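Local coordinates for protein cystathionine gamma-synthase (PDB 6LD7) that probably makes cystathionine from cysteine and an activated homoserine, a pyridoxal 5'-phosphate-dependent step of methionine biosynthesis, at residues 114-119 and 128-133; 139-144 and 168-173; 152-157 and 163-168; 157-162 and 351-356; 193-196 and 202-205. The protein carries 1 engineered substitution. All coordinates share one frame; numbering follows the deposited sequence.

Contact 1: 114-119 and 128-133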
# COMPACT_ATOMS: atom_id res chain seq x y z
N GLY C 114 -15.79 23.63 -8.34
CA GLY C 114 -14.35 23.48 -8.67
C GLY C 114 -14.16 23.66 -10.18
O GLY C 114 -13.19 24.30 -10.64
N SER C 115 -15.16 23.27 -10.95
CA SER C 115 -15.12 23.40 -12.42
C SER C 115 -15.22 24.90 -12.71
O SER C 115 -14.33 25.41 -13.42
CB SER C 115 -16.23 22.59 -13.09
OG SER C 115 -16.12 21.19 -12.79
N TRP C 116 -16.18 25.60 -12.11
CA TRP C 116 -16.33 27.08 -12.29
C TRP C 116 -15.02 27.82 -11.90
O TRP C 116 -14.62 28.76 -12.62
CB TRP C 116 -17.54 27.67 -11.50
CG TRP C 116 -18.77 27.72 -12.35
CD1 TRP C 116 -19.93 26.95 -12.24
CD2 TRP C 116 -18.93 28.53 -13.54
NE1 TRP C 116 -20.77 27.22 -13.30
CE2 TRP C 116 -20.17 28.16 -14.13
CE3 TRP C 116 -18.13 29.49 -14.19
CZ2 TRP C 116 -20.66 28.82 -15.26
CZ3 TRP C 116 -18.58 30.06 -15.35
CH2 TRP C 116 -19.84 29.76 -15.86
N ARG C 117 -14.42 27.48 -10.75
CA ARG C 117 -13.18 28.16 -10.24
C ARG C 117 -12.07 28.03 -11.30
O ARG C 117 -11.45 29.06 -11.68
CB ARG C 117 -12.83 27.54 -8.90
CG ARG C 117 -11.42 27.84 -8.41
CD ARG C 117 -11.04 27.25 -7.08
NE ARG C 117 -11.20 25.81 -6.72
CZ ARG C 117 -11.12 24.59 -7.44
NH1 ARG C 117 -10.95 24.34 -8.80
NH2 ARG C 117 -11.23 23.56 -6.61
N LEU C 118 -11.92 26.82 -11.87
CA LEU C 118 -10.88 26.55 -12.87
C LEU C 118 -11.22 27.29 -14.17
O LEU C 118 -10.31 28.05 -14.71
CB LEU C 118 -10.68 25.04 -13.08
CG LEU C 118 -9.66 24.72 -14.18
CD1 LEU C 118 -8.29 25.36 -13.87
CD2 LEU C 118 -9.54 23.24 -14.39
N PHE C 119 -12.46 27.19 -14.66
CA PHE C 119 -12.86 27.91 -15.89
C PHE C 119 -12.67 29.40 -15.68
O PHE C 119 -12.12 30.01 -16.54
CB PHE C 119 -14.29 27.62 -16.31
CG PHE C 119 -14.65 26.17 -16.44
CD1 PHE C 119 -13.71 25.23 -16.86
CD2 PHE C 119 -15.94 25.74 -16.20
CE1 PHE C 119 -14.05 23.89 -17.00
CE2 PHE C 119 -16.26 24.40 -16.30
CZ PHE C 119 -15.32 23.47 -16.69
N PHE C 128 -9.10 31.00 -23.17
CA PHE C 128 -10.33 30.69 -23.96
C PHE C 128 -11.40 31.62 -23.40
O PHE C 128 -11.12 32.26 -22.36
CB PHE C 128 -10.76 29.20 -23.89
CG PHE C 128 -10.82 28.61 -22.51
CD1 PHE C 128 -11.89 28.88 -21.67
CD2 PHE C 128 -9.78 27.80 -22.03
CE1 PHE C 128 -11.89 28.39 -20.36
CE2 PHE C 128 -9.81 27.27 -20.74
CZ PHE C 128 -10.83 27.62 -19.89
N ALA C 129 -12.54 31.73 -24.11
CA ALA C 129 -13.68 32.51 -23.62
C ALA C 129 -14.77 31.52 -23.11
O ALA C 129 -14.83 30.38 -23.57
CB ALA C 129 -14.19 33.40 -24.74
N LEU C 130 -15.52 31.94 -22.13
CA LEU C 130 -16.63 31.23 -21.46
C LEU C 130 -17.96 31.82 -21.94
O LEU C 130 -18.05 33.02 -21.92
CB LEU C 130 -16.62 31.57 -19.99
CG LEU C 130 -15.54 30.95 -19.19
CD1 LEU C 130 -15.86 31.17 -17.71
CD2 LEU C 130 -15.46 29.48 -19.59
N ILE C 131 -18.94 30.97 -22.16
CA ILE C 131 -20.38 31.32 -22.27
C ILE C 131 -21.08 30.49 -21.20
O ILE C 131 -20.86 29.28 -21.15
CB ILE C 131 -20.93 31.03 -23.68
CG1 ILE C 131 -20.32 31.95 -24.73
CG2 ILE C 131 -22.44 31.23 -23.72
CD1 ILE C 131 -20.60 31.47 -26.14
N THR C 132 -21.90 31.11 -20.37
CA THR C 132 -22.72 30.36 -19.42
C THR C 132 -24.12 30.16 -20.03
O THR C 132 -24.57 30.97 -20.81
CB THR C 132 -22.57 30.90 -18.01
OG1 THR C 132 -23.93 30.86 -17.59
CG2 THR C 132 -21.91 32.24 -17.88
N ALA C 133 -24.73 29.00 -19.80
CA ALA C 133 -26.01 28.61 -20.43
C ALA C 133 -26.74 27.70 -19.47
O ALA C 133 -26.10 26.95 -18.70
CB ALA C 133 -25.80 27.91 -21.74
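Leu130 of strand 129-133 reaches out to Trp116 and Phe119 on helix 113-124. Its CB bond points at the helix. CG lies opposite the carbonyl carbon (chi1 -73°). CD1 goes to the indole and lies 3.8 Å from Trp116 CZ3, at a slant to the ring, while CD2 sits 3.9 Å from Phe119 CB. CD1 also passes 4.1 Å from the backbone oxygen Phe119 O. CD2 lies in the plane of the Phe128 ring, at its edge. Leu130 is therefore wedged among three aromatic residues.

Two residues further along the strand, Thr132 also faces the helix. Its CB meets the benzo edge of the indole, 3.7 Å from Trp116 CH2 and near the ring plane. The two side chains cross at about a right angle. Trp116 NE1, at the other end of the ring system, makes a weak hydrogen bond to Pro108 O.

Helix and strand belong to the beta-alpha-beta unit 104-108, 113-124, 129-133, and strand 129-133 is the outermost of its sheet within the chain. Trp116 and Phe119 also rest on Val107 of the neighbouring strand. The chemistry across the contact is mostly apolar, with no polar bond between the two segments, so between them the attachment rests on van der Waals fit.

Contact 2: 139-144 and 168-173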
# COMPACT_ATOMS: atom_id res chain seq x y z
N ARG C 139 -33.68 28.03 -25.56
CA ARG C 139 -33.23 29.32 -26.11
C ARG C 139 -31.82 29.65 -25.54
O ARG C 139 -30.99 30.17 -26.29
CB ARG C 139 -34.26 30.44 -25.82
CG ARG C 139 -33.87 31.78 -26.42
CD ARG C 139 -33.56 31.65 -27.94
NE ARG C 139 -33.23 32.96 -28.51
CZ ARG C 139 -34.16 33.82 -28.97
NH1 ARG C 139 -33.83 34.99 -29.46
NH2 ARG C 139 -35.40 33.46 -29.07
N SER C 140 -31.55 29.36 -24.28
CA SER C 140 -30.21 29.56 -23.64
C SER C 140 -29.17 28.74 -24.40
O SER C 140 -28.16 29.28 -24.85
CB SER C 140 -30.25 29.20 -22.22
OG SER C 140 -29.02 29.59 -21.59
N LEU C 141 -29.48 27.49 -24.69
CA LEU C 141 -28.55 26.66 -25.46
C LEU C 141 -28.39 27.29 -26.83
O LEU C 141 -27.26 27.35 -27.27
CB LEU C 141 -29.09 25.25 -25.63
CG LEU C 141 -28.21 24.37 -26.51
CD1 LEU C 141 -26.81 24.27 -25.91
CD2 LEU C 141 -28.85 23.00 -26.75
N ALA C 142 -29.49 27.61 -27.54
CA ALA C 142 -29.42 28.01 -28.95
C ALA C 142 -28.57 29.29 -29.04
O ALA C 142 -27.87 29.42 -30.03
CB ALA C 142 -30.81 28.20 -29.59
N ASP C 143 -28.74 30.24 -28.12
CA ASP C 143 -27.93 31.49 -28.08
C ASP C 143 -26.43 31.20 -27.87
O ASP C 143 -25.62 31.86 -28.48
CB ASP C 143 -28.47 32.45 -26.99
CG ASP C 143 -29.86 33.08 -27.34
OD1 ASP C 143 -30.40 32.92 -28.49
OD2 ASP C 143 -30.45 33.60 -26.42
N ALA C 144 -26.07 30.22 -27.05
CA ALA C 144 -24.66 29.81 -26.85
C ALA C 144 -24.17 29.24 -28.14
O ALA C 144 -23.13 29.67 -28.60
CB ALA C 144 -24.61 28.79 -25.75
N ARG C 168 -29.34 13.73 -25.64
CA ARG C 168 -29.54 13.61 -27.12
C ARG C 168 -29.82 15.02 -27.68
O ARG C 168 -29.26 15.39 -28.71
CB ARG C 168 -30.72 12.66 -27.50
CG ARG C 168 -30.60 12.22 -28.95
CD ARG C 168 -31.63 11.24 -29.43
NE ARG C 168 -31.41 9.87 -29.02
CZ ARG C 168 -31.95 9.25 -27.95
NH1 ARG C 168 -32.76 9.85 -27.09
NH2 ARG C 168 -31.58 8.00 -27.70
N PHE C 169 -30.69 15.78 -27.05
CA PHE C 169 -31.03 17.16 -27.52
C PHE C 169 -29.75 17.99 -27.59
O PHE C 169 -29.41 18.63 -28.67
CB PHE C 169 -32.09 17.79 -26.58
CG PHE C 169 -32.31 19.26 -26.81
CD1 PHE C 169 -32.83 19.72 -28.01
CD2 PHE C 169 -32.09 20.18 -25.79
CE1 PHE C 169 -32.99 21.10 -28.23
CE2 PHE C 169 -32.26 21.54 -26.00
CZ PHE C 169 -32.70 22.00 -27.23
N VAL C 170 -29.00 18.04 -26.47
CA VAL C 170 -27.84 18.98 -26.42
C VAL C 170 -26.78 18.55 -27.41
O VAL C 170 -26.26 19.42 -28.17
CB VAL C 170 -27.28 19.15 -25.01
CG1 VAL C 170 -26.01 19.99 -25.01
CG2 VAL C 170 -28.33 19.78 -24.16
N ILE C 171 -26.49 17.24 -27.44
CA ILE C 171 -25.35 16.73 -28.22
C ILE C 171 -25.65 16.90 -29.72
O ILE C 171 -24.78 17.37 -30.43
CB ILE C 171 -25.03 15.30 -27.81
CG1 ILE C 171 -24.48 15.25 -26.38
CG2 ILE C 171 -24.16 14.61 -28.80
CD1 ILE C 171 -24.41 13.83 -25.79
N GLU C 172 -26.85 16.55 -30.19
CA GLU C 172 -27.18 16.75 -31.63
C GLU C 172 -27.16 18.23 -31.97
O GLU C 172 -26.65 18.55 -33.02
CB GLU C 172 -28.60 16.26 -31.98
CG GLU C 172 -28.72 14.74 -31.88
CD GLU C 172 -27.80 13.91 -32.77
OE1 GLU C 172 -27.20 14.46 -33.76
OE2 GLU C 172 -27.68 12.72 -32.47
N ALA C 173 -27.66 19.14 -31.13
CA ALA C 173 -27.59 20.60 -31.48
C ALA C 173 -26.12 21.06 -31.54
O ALA C 173 -25.72 21.81 -32.46
CB ALA C 173 -28.39 21.43 -30.51
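Leu141 is the bump of this contact, and Phe169, Val170 and Ala173 form the hollow that takes it. The two helices run nearly parallel, their short axes 11.2 Å apart and crossing at -19°. Leu141 and Val170 have the nearest CA atoms, 7.8 Å apart.

One methyl, CD2, makes all the closest contacts from the first helix. Leu141 CG is turned anti to the backbone N (chi1 175°), and this carries CD2 across the gap. CD2 lies 3.8 Å from Phe169 CE2 and 4.0 Å from Phe169 CZ. It meets that ring neither flat on nor end on. Ala173, one helical turn after Phe169, brings its CB to 4.1 Å from Leu141 CD2. Val170 closes the hollow between them, with CG2 4.2 Å from Leu141 CD2. The phenylalanine reaches back from the opposite direction and makes one wall. The alanine offers only its CB as the other wall.

On the first helix, away from the interface, Arg139 NE forms a salt bridge to Asp143 OD1 on its syn side. Leu141 also leans on Leu135, and Phe169 on Pro138.

Both helices lie on one face of the large sheet. Ala144 packs on Ile131, while Val170 and Ile171 pack on Ile154. Side-by-side, nearly parallel helices over a mostly parallel sheet are characteristic of the large alpha/beta/alpha domain of fold type I pyridoxal phosphate enzymes, to which this family belongs.

Contact 3: 152-157 and 163-168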
# COMPACT_ATOMS: atom_id res chain seq x y z
N VAL C 152 -18.65 22.14 -25.50
CA VAL C 152 -19.80 22.29 -24.58
C VAL C 152 -19.66 21.26 -23.49
O VAL C 152 -19.52 20.10 -23.82
CB VAL C 152 -21.13 22.07 -25.32
CG1 VAL C 152 -22.28 22.15 -24.35
CG2 VAL C 152 -21.27 23.03 -26.45
N LEU C 153 -19.74 21.71 -22.27
CA LEU C 153 -19.69 20.85 -21.08
C LEU C 153 -21.14 20.61 -20.64
O LEU C 153 -21.90 21.61 -20.42
CB LEU C 153 -18.85 21.49 -19.96
CG LEU C 153 -19.03 20.88 -18.56
CD1 LEU C 153 -18.41 19.52 -18.51
CD2 LEU C 153 -18.38 21.74 -17.48
N ILE C 154 -21.46 19.34 -20.38
CA ILE C 154 -22.72 18.95 -19.75
C ILE C 154 -22.45 18.28 -18.43
O ILE C 154 -21.62 17.36 -18.39
CB ILE C 154 -23.47 18.01 -20.66
CG1 ILE C 154 -23.67 18.61 -22.04
CG2 ILE C 154 -24.76 17.56 -20.03
CD1 ILE C 154 -24.16 17.61 -22.99
N GLU C 155 -23.18 18.64 -17.39
CA GLU C 155 -23.05 17.93 -16.09
C GLU C 155 -24.46 17.54 -15.67
O GLU C 155 -25.34 18.41 -15.27
CB GLU C 155 -22.36 18.81 -15.06
CG GLU C 155 -22.13 18.13 -13.72
CD GLU C 155 -21.55 19.07 -12.68
OE1 GLU C 155 -21.96 18.87 -11.46
OE2 GLU C 155 -20.70 20.02 -13.11
N THR C 156 -24.78 16.26 -15.85
CA THR C 156 -26.14 15.80 -15.51
C THR C 156 -26.08 14.50 -14.75
O THR C 156 -25.51 13.54 -15.27
CB THR C 156 -27.01 15.14 -16.59
OG1 THR C 156 -26.57 14.86 -17.93
CG2 THR C 156 -28.43 15.51 -16.44
N PRO C 157 -26.92 14.31 -13.72
CA PRO C 157 -27.67 15.36 -13.04
C PRO C 157 -26.78 16.42 -12.40
O PRO C 157 -25.63 16.11 -12.07
CB PRO C 157 -28.37 14.61 -11.88
CG PRO C 157 -28.39 13.19 -12.32
CD PRO C 157 -27.07 13.05 -13.03
N ARG C 163 -31.00 18.70 -11.49
CA ARG C 163 -31.53 19.07 -12.84
C ARG C 163 -30.98 18.10 -13.85
O ARG C 163 -29.77 17.71 -13.78
CB ARG C 163 -31.18 20.52 -13.26
CG ARG C 163 -31.50 21.60 -12.22
CD ARG C 163 -32.97 21.97 -12.25
NE ARG C 163 -33.73 21.27 -11.27
CZ ARG C 163 -34.58 21.77 -10.32
NH1 ARG C 163 -34.85 23.06 -10.12
NH2 ARG C 163 -35.18 20.87 -9.56
N ILE C 164 -31.84 17.68 -14.75
CA ILE C 164 -31.48 16.72 -15.80
C ILE C 164 -31.29 17.46 -17.11
O ILE C 164 -32.20 18.14 -17.55
CB ILE C 164 -32.58 15.67 -15.85
CG1 ILE C 164 -32.93 15.11 -14.46
CG2 ILE C 164 -32.24 14.56 -16.80
CD1 ILE C 164 -31.82 14.33 -13.83
N THR C 165 -30.16 17.30 -17.75
CA THR C 165 -29.95 17.82 -19.09
C THR C 165 -30.21 16.69 -20.06
O THR C 165 -29.70 15.54 -19.85
CB THR C 165 -28.50 18.28 -19.27
OG1 THR C 165 -28.24 19.24 -18.25
CG2 THR C 165 -28.25 18.83 -20.64
N ASP C 166 -30.85 17.04 -21.16
CA ASP C 166 -31.25 16.07 -22.19
C ASP C 166 -30.07 15.84 -23.10
O ASP C 166 -29.70 16.71 -23.93
CB ASP C 166 -32.53 16.56 -22.85
CG ASP C 166 -33.02 15.70 -24.00
OD1 ASP C 166 -32.23 14.82 -24.54
OD2 ASP C 166 -34.20 15.91 -24.31
N LEU C 167 -29.40 14.72 -22.92
CA LEU C 167 -28.14 14.44 -23.65
C LEU C 167 -28.39 14.50 -25.15
O LEU C 167 -27.56 15.11 -25.89
CB LEU C 167 -27.58 13.08 -23.22
CG LEU C 167 -27.05 13.03 -21.78
CD1 LEU C 167 -26.61 11.64 -21.41
CD2 LEU C 167 -25.89 14.00 -21.62
N ARG C 168 -29.34 13.73 -25.64
CA ARG C 168 -29.54 13.61 -27.12
C ARG C 168 -29.82 15.02 -27.68
O ARG C 168 -29.26 15.39 -28.71
CB ARG C 168 -30.72 12.66 -27.50
CG ARG C 168 -30.60 12.22 -28.95
CD ARG C 168 -31.63 11.24 -29.43
NE ARG C 168 -31.41 9.87 -29.02
CZ ARG C 168 -31.95 9.25 -27.95
NH1 ARG C 168 -32.76 9.85 -27.09
NH2 ARG C 168 -31.58 8.00 -27.70
O HOH W 1 -25.60 20.47 -17.89
O HOH W 2 -27.99 18.93 -15.61
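Pro157 and Arg163 bring the two backbones together. The peptide bond before Pro157 is cis. From 154 to 157 the chain runs at 131° to the path from 163 to 167. Pro157 CA points a C-H at Arg163 O, 3.2 Å away, and the CA atoms of Pro157 and Ile164 are 4.9 Å apart.

Two waters fill the polar part of the gap. One donates to Glu155 O at 2.7 Å and to Arg163 O at 2.8 Å, and accepts from Thr165 OG1. The other accepts from Glu155 N and donates to Thr165 OG1. The threonine hydroxyl thus gives one bond and takes one.

Thr165 also turns its methyl to the strand: with chi1 at -56°, OG1 stands opposite the carbonyl carbon and CG2 opposite the backbone N. CG2 lies 3.8 Å from Ile154 CG2. The same Ile154 CG2 is 4.1 Å from Leu167 CD2. Thr156 also points toward the second segment, and its OG1 lies 3.8 Å from Leu167 CD2. The modelled place of its methyl is doubtful. At the other end, Pro157 and Ile164 lie side by side, with Pro157 CG 3.9 Å from Ile164 CD1.

Asp166 caps helix 167-176 through Phe169 N, and Gln303 of helix 297-303 bonds to Thr165 O and Leu167 N. Glu155 turns the other way, to Tyr112 N. The contact lies in the first half of the crossover of the beta-alpha-beta unit 151-155, 167-176, 180-184, where the chain passes from strand to helix. Strand 151-155 lies between strands 104-108 and 180-184, and helix 167-176 packs on Ile154.

Contact 4: 157-162 and 351-356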
# COMPACT_ATOMS: atom_id res chain seq x y z
N PRO C 157 -26.92 14.31 -13.72
CA PRO C 157 -27.67 15.36 -13.04
C PRO C 157 -26.78 16.42 -12.40
O PRO C 157 -25.63 16.11 -12.07
CB PRO C 157 -28.37 14.61 -11.88
CG PRO C 157 -28.39 13.19 -12.32
CD PRO C 157 -27.07 13.05 -13.03
N SER C 158 -27.35 17.58 -12.13
CA SER C 158 -26.64 18.73 -11.55
C SER C 158 -26.64 18.55 -10.02
O SER C 158 -27.44 17.79 -9.48
CB SER C 158 -27.30 20.06 -12.03
OG SER C 158 -28.40 20.39 -11.19
N ASN C 159 -25.81 19.29 -9.34
CA ASN C 159 -25.63 19.20 -7.89
C ASN C 159 -25.84 20.61 -7.37
O ASN C 159 -25.27 21.50 -7.95
CB ASN C 159 -24.24 18.69 -7.55
CG ASN C 159 -23.93 19.11 -6.12
OD1 ASN C 159 -23.40 20.20 -5.89
ND2 ASN C 159 -24.55 18.49 -5.16
N PRO C 160 -26.65 20.94 -6.32
CA PRO C 160 -27.38 19.97 -5.53
C PRO C 160 -28.87 19.76 -5.90
O PRO C 160 -29.59 19.12 -5.11
CB PRO C 160 -27.24 20.61 -4.13
CG PRO C 160 -27.46 22.08 -4.44
CD PRO C 160 -26.73 22.31 -5.78
N LEU C 161 -29.36 20.38 -6.98
CA LEU C 161 -30.82 20.33 -7.30
C LEU C 161 -31.19 19.22 -8.29
O LEU C 161 -32.35 19.14 -8.59
CB LEU C 161 -31.32 21.68 -7.79
CG LEU C 161 -31.03 22.87 -6.87
CD1 LEU C 161 -31.58 24.14 -7.50
CD2 LEU C 161 -31.60 22.67 -5.50
N LEU C 162 -30.26 18.40 -8.74
CA LEU C 162 -30.53 17.22 -9.61
C LEU C 162 -31.35 17.62 -10.83
O LEU C 162 -32.17 16.84 -11.23
CB LEU C 162 -31.18 16.15 -8.70
CG LEU C 162 -30.07 15.55 -7.84
CD1 LEU C 162 -30.15 15.82 -6.39
CD2 LEU C 162 -29.76 14.16 -8.23
N MET C 351 -21.31 24.94 3.36
CA MET C 351 -20.29 23.92 3.03
C MET C 351 -19.97 24.11 1.56
O MET C 351 -19.23 25.07 1.28
CB MET C 351 -20.73 22.50 3.39
CG MET C 351 -20.91 22.33 4.86
SD MET C 351 -21.59 20.74 5.52
CE MET C 351 -20.32 19.55 5.09
N THR C 352 -20.65 23.41 0.67
CA THR C 352 -20.37 23.37 -0.78
C THR C 352 -20.52 24.75 -1.40
O THR C 352 -19.86 24.93 -2.35
CB THR C 352 -21.27 22.36 -1.53
OG1 THR C 352 -22.66 22.72 -1.40
CG2 THR C 352 -21.02 20.95 -1.02
N HIS C 353 -21.38 25.65 -0.91
CA HIS C 353 -21.69 26.95 -1.59
C HIS C 353 -21.49 28.13 -0.63
O HIS C 353 -22.12 29.19 -0.83
CB HIS C 353 -23.16 26.95 -2.11
CG HIS C 353 -23.41 25.98 -3.22
ND1 HIS C 353 -23.25 24.60 -3.05
CD2 HIS C 353 -23.69 26.18 -4.53
CE1 HIS C 353 -23.48 24.00 -4.21
NE2 HIS C 353 -23.72 24.95 -5.13
N ALA C 354 -20.69 27.92 0.41
CA ALA C 354 -20.38 28.92 1.47
C ALA C 354 -19.61 30.12 0.86
O ALA C 354 -19.92 31.20 1.29
CB ALA C 354 -19.58 28.31 2.60
N ALA C 355 -18.79 29.93 -0.17
CA ALA C 355 -17.97 31.02 -0.80
C ALA C 355 -18.90 31.95 -1.60
O ALA C 355 -18.54 33.11 -1.75
CB ALA C 355 -16.87 30.46 -1.68
N MET C 356 -20.09 31.51 -2.02
CA MET C 356 -21.01 32.42 -2.76
C MET C 356 -21.55 33.44 -1.76
O MET C 356 -21.62 33.09 -0.54
CB MET C 356 -22.17 31.64 -3.37
CG MET C 356 -21.79 30.78 -4.54
SD MET C 356 -23.17 29.68 -5.05
CE MET C 356 -24.18 30.73 -6.07
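Pro160 and His353 make the main touch between two loops far apart in the chain. Pro160 CD lies 4.0 Å from His353 CE1 and 4.1 Å from His353 NE2. It approaches the imidazole at a slant, and the two side chains come from opposite directions. Asn159 flanks the proline. Its side chain slides past the histidine, amide and ring planes 40° apart.

At the ND1 edge of the ring stands Thr352. Its OG1 is hydrogen-bonded to His353 ND1 at 2.6 Å and lies in the ring plane, which would limit the rotation of the imidazole. With chi1 at -67° and chi2 at 62°, the ring turns its CE1 and NE2 to the proline. Met351 to Ala354 form a type I beta turn, closed by a weak bond from Ala354 N to Met351 O. Further out, His353 O is held by Arg361, and Met351 packs on Phe46 of a second subunit.

In the other loop, the peptide bond before Pro160 is cis, and the proline ring rests on Leu370 of strand 370-374. The contact thus joins the loop after strand 151-155 of the large sheet to the loop before helix 358-363 in the C-terminal part.

Only 87 Å² is buried. The chemistry implies a weak, undirected van der Waals meeting. Polar atoms of both loops bond to other residues, Pro160 O to Ser312 and His353 O to Arg361, and His353 ND1 to its neighbour Thr352.

Contact 5: 193-196 and 202-205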
# COMPACT_ATOMS: atom_id res chain seq x y z
N GLN C 193 -25.40 5.60 -16.60
CA GLN C 193 -25.54 6.57 -17.70
C GLN C 193 -24.30 6.43 -18.56
O GLN C 193 -23.12 6.46 -17.99
CB GLN C 193 -25.75 8.01 -17.17
CG GLN C 193 -25.99 9.03 -18.25
CD GLN C 193 -26.22 10.39 -17.63
OE1 GLN C 193 -25.25 11.12 -17.17
NE2 GLN C 193 -27.49 10.79 -17.66
N LYS C 194 -24.55 6.39 -19.84
CA LYS C 194 -23.51 6.24 -20.88
C LYS C 194 -23.62 7.34 -21.92
O LYS C 194 -24.15 7.15 -23.03
CB LYS C 194 -23.63 4.86 -21.51
CG LYS C 194 -23.28 3.71 -20.57
CD LYS C 194 -23.42 2.32 -21.22
CE LYS C 194 -22.50 2.24 -22.43
NZ LYS C 194 -22.42 0.85 -22.92
N PRO C 195 -23.00 8.50 -21.64
CA PRO C 195 -23.11 9.65 -22.52
C PRO C 195 -22.56 9.42 -23.93
O PRO C 195 -23.08 10.03 -24.92
CB PRO C 195 -22.39 10.76 -21.77
CG PRO C 195 -22.48 10.33 -20.35
CD PRO C 195 -22.30 8.81 -20.39
N LEU C 196 -21.61 8.51 -24.08
CA LEU C 196 -21.02 8.25 -25.43
C LEU C 196 -22.05 7.52 -26.26
O LEU C 196 -21.91 7.61 -27.43
CB LEU C 196 -19.71 7.45 -25.40
CG LEU C 196 -18.58 8.01 -24.50
CD1 LEU C 196 -17.30 7.14 -24.57
CD2 LEU C 196 -18.21 9.43 -24.86
N LEU C 202 -16.58 13.07 -25.38
CA LEU C 202 -15.79 12.79 -24.20
C LEU C 202 -16.72 12.57 -23.04
O LEU C 202 -17.72 13.33 -22.89
CB LEU C 202 -14.88 13.99 -23.89
CG LEU C 202 -13.78 14.28 -24.90
CD1 LEU C 202 -13.33 15.72 -24.77
CD2 LEU C 202 -12.63 13.33 -24.70
N VAL C 203 -16.29 11.74 -22.13
CA VAL C 203 -16.96 11.64 -20.84
C VAL C 203 -15.85 11.67 -19.79
O VAL C 203 -14.77 11.07 -20.00
CB VAL C 203 -17.89 10.41 -20.81
CG1 VAL C 203 -17.17 9.09 -21.00
CG2 VAL C 203 -18.54 10.35 -19.45
N LEU C 204 -16.11 12.30 -18.69
CA LEU C 204 -15.10 12.31 -17.61
C LEU C 204 -15.73 12.12 -16.23
O LEU C 204 -16.97 12.19 -16.07
CB LEU C 204 -14.29 13.59 -17.72
CG LEU C 204 -14.99 14.93 -17.46
CD1 LEU C 204 -15.21 15.17 -15.97
CD2 LEU C 204 -14.10 16.05 -17.96
N HIS C 205 -14.90 11.70 -15.29
CA HIS C 205 -15.36 11.36 -13.93
C HIS C 205 -14.34 11.87 -12.92
O HIS C 205 -13.16 11.76 -13.23
CB HIS C 205 -15.38 9.84 -13.77
CG HIS C 205 -16.40 9.12 -14.57
ND1 HIS C 205 -17.64 8.85 -14.07
CD2 HIS C 205 -16.35 8.62 -15.85
CE1 HIS C 205 -18.38 8.27 -15.04
NE2 HIS C 205 -17.61 8.19 -16.17
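Val203 is gripped by Pro195 and Leu196 on one face of the large mixed sheet, the core of the alpha/beta/alpha domain of this fold type I enzyme. Strand 202-206 runs between the parallel strand 180-184 and the antiparallel strand 220-224. The loop leading to it folds back and lays a short 3-10 segment over Val203.

The two valine methyls are shared out. CG1 sits between the backbone N and the carbonyl carbon (chi1 61°), the crowded position, and faces Leu196. It is 3.9 Å from Leu196 CG. CG2, anti to the backbone N, goes to the proline, with Pro195 CG at 4.0 Å. Both partners cross the valine at about a right angle.

Pro195 also packs on Val183, and Leu196 on Val223, so the segment spans three strands. On the far side of strand 202-206, Leu204 meets helix 87-98. His205 NE2 is bonded to Glu76. The cofactor lysine predicted for this protein, Lys209, follows shortly after this strand.

The contact is buried and made of carbon alone. Beyond the valine, Leu196 reaches to the strand backbone itself, where its CD2 lies 3.9 Å from Leu202 C.

How the contacts relate
From the N terminus, contact 1 closes first, over the turn from helix 113-124 to strand 129-133. Contact 2 opens directly after it and closes at helix 167-176, joining two helices on the sheet face opposite helix 113-124. Contact 3 is nested inside that loop and shares Arg168 with contact 2. Contact 4 starts at Pro157, the last residue of one segment of contact 3, and crosses contacts 2 and 3. Its long loop ends at residues 351-356 and encloses contact 5. Contacts 1, 3 and 5 all reach the large sheet. Phe119 touches Leu153, and Leu167 touches Pro195. Contact 4 instead ties a loop at that sheet's end to the C-terminal part.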